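Local coordinates for structure-specific endonuclease subunit SLX4 (Thielavia terrestris, PDB 6SEI), which probably acts as the regulatory subunit of the SLX1-SLX4 endonuclease, thought to resolve branched DNA formed during repair and recombination, at residues D55-L60 against G77-W82. Numbering follows the deposited sequence.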
# COMPACT_ATOMS: atom_id res chain seq x y z
N ASP B 55 -29.36 20.20 32.87
CA ASP B 55 -30.30 19.56 33.79
C ASP B 55 -29.60 18.55 34.68
O ASP B 55 -29.72 18.60 35.91
CB ASP B 55 -31.43 18.91 33.00
CG ASP B 55 -32.42 19.91 32.46
OD1 ASP B 55 -32.35 21.09 32.87
OD2 ASP B 55 -33.27 19.52 31.63
N LEU B 56 -28.86 17.61 34.08
CA LEU B 56 -28.08 16.67 34.88
C LEU B 56 -26.99 17.40 35.65
O LEU B 56 -26.70 17.04 36.80
CB LEU B 56 -27.48 15.58 33.99
CG LEU B 56 -26.58 14.58 34.73
CD1 LEU B 56 -27.40 13.73 35.69
CD2 LEU B 56 -25.80 13.72 33.76
N THR B 57 -26.38 18.42 35.04
CA THR B 57 -25.37 19.21 35.72
C THR B 57 -25.92 19.82 37.01
O THR B 57 -25.30 19.71 38.07
CB THR B 57 -24.85 20.31 34.79
OG1 THR B 57 -24.54 19.74 33.51
CG2 THR B 57 -23.61 20.97 35.37
N ALA B 58 -27.08 20.46 36.92
CA ALA B 58 -27.68 21.06 38.10
C ALA B 58 -28.04 20.01 39.15
O ALA B 58 -27.89 20.24 40.35
CB ALA B 58 -28.93 21.86 37.71
N TRP B 59 -28.49 18.83 38.70
CA TRP B 59 -28.90 17.78 39.63
C TRP B 59 -27.71 17.25 40.43
O TRP B 59 -27.85 16.95 41.62
CB TRP B 59 -29.58 16.65 38.86
CG TRP B 59 -30.07 15.53 39.72
CD1 TRP B 59 -31.21 15.52 40.47
CD2 TRP B 59 -29.45 14.25 39.90
NE1 TRP B 59 -31.33 14.31 41.12
CE2 TRP B 59 -30.27 13.51 40.78
CE3 TRP B 59 -28.28 13.66 39.41
CZ2 TRP B 59 -29.95 12.22 41.18
CZ3 TRP B 59 -27.98 12.37 39.80
CH2 TRP B 59 -28.81 11.66 40.68
N LEU B 60 -26.55 17.12 39.79
CA LEU B 60 -25.37 16.61 40.48
C LEU B 60 -24.87 17.58 41.54
O LEU B 60 -24.36 17.15 42.59
CB LEU B 60 -24.26 16.29 39.48
CG LEU B 60 -24.51 15.15 38.50
CD1 LEU B 60 -23.66 15.32 37.25
CD2 LEU B 60 -24.23 13.80 39.15
N GLY B 77 -19.43 21.15 31.06
CA GLY B 77 -18.52 20.52 30.12
C GLY B 77 -17.90 19.26 30.67
O GLY B 77 -17.68 18.29 29.93
N ASP B 78 -17.59 19.24 31.97
CA ASP B 78 -17.11 18.02 32.60
C ASP B 78 -18.18 16.93 32.57
O ASP B 78 -17.87 15.76 32.31
CB ASP B 78 -16.68 18.31 34.04
CG ASP B 78 -15.32 18.99 34.12
OD1 ASP B 78 -14.46 18.70 33.26
OD2 ASP B 78 -15.12 19.81 35.04
N VAL B 79 -19.43 17.31 32.81
CA VAL B 79 -20.54 16.37 32.67
C VAL B 79 -20.70 15.95 31.22
O VAL B 79 -21.10 14.81 30.94
CB VAL B 79 -21.83 17.00 33.24
CG1 VAL B 79 -23.03 16.09 33.03
CG2 VAL B 79 -21.66 17.31 34.71
N LYS B 80 -20.39 16.84 30.28
CA LYS B 80 -20.44 16.47 28.87
C LYS B 80 -19.34 15.48 28.52
O LYS B 80 -19.59 14.48 27.83
CB LYS B 80 -20.34 17.71 27.99
CG LYS B 80 -20.53 17.41 26.51
CD LYS B 80 -20.12 18.58 25.62
CE LYS B 80 -19.95 18.12 24.18
NZ LYS B 80 -19.09 19.03 23.38
N LYS B 81 -18.11 15.74 28.98
CA LYS B 81 -17.03 14.77 28.81
C LYS B 81 -17.43 13.41 29.35
O LYS B 81 -17.19 12.38 28.71
CB LYS B 81 -15.77 15.27 29.52
CG LYS B 81 -15.00 16.36 28.79
CD LYS B 81 -13.72 16.69 29.54
CE LYS B 81 -12.81 17.60 28.73
NZ LYS B 81 -11.49 17.82 29.40
N TRP B 82 -18.03 13.38 30.54
CA TRP B 82 -18.41 12.12 31.17
C TRP B 82 -19.40 11.35 30.31
O TRP B 82 -19.24 10.14 30.09
CB TRP B 82 -19.00 12.38 32.56
CG TRP B 82 -19.39 11.12 33.29
CD1 TRP B 82 -18.59 10.35 34.09
CD2 TRP B 82 -20.68 10.49 33.30
NE1 TRP B 82 -19.30 9.28 34.58
CE2 TRP B 82 -20.59 9.35 34.11
CE3 TRP B 82 -21.91 10.79 32.69
CZ2 TRP B 82 -21.67 8.50 34.33
CZ3 TRP B 82 -22.98 9.94 32.91
CH2 TRP B 82 -22.85 8.81 33.73
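Val79 of helix 76-85 packs against Leu56, Thr57 and Leu60 of helix 53-67, a crossing of two helices in the small, mostly helical Slx4 endonuclease domain near the C-terminus of SLX4. The short segments cross at 109° with their axes 9.7 Å apart, and the meeting is largely methyl to methyl, with no hydrogen bond from one segment to the other. The two methyls of Val79 divide the work. CG1, set anti to the backbone N (chi1 176°), lies 3.7 Å from Leu56 CD2; CG2 meets Leu60 CD1 end to end at 3.8 Å. Between them the branch carbon CB sits 3.9 Å from Thr57 OG1, the hydroxyl of a buried residue, which hydrogen-bonds the carbonyl of Leu53 one turn back in its own helix. Cutting Val79 back to an alanine removes both methyls, which is likely to open a gap facing Leu56 CD2 and Leu60 CD1. Around this junction, Val74 in the preceding loop touches both Thr57 and Val79, Leu60 continues onto Ile23 and Ala26 of helix 12-29, and Leu56 packs on Trp41 and Met45 of helix 41-46.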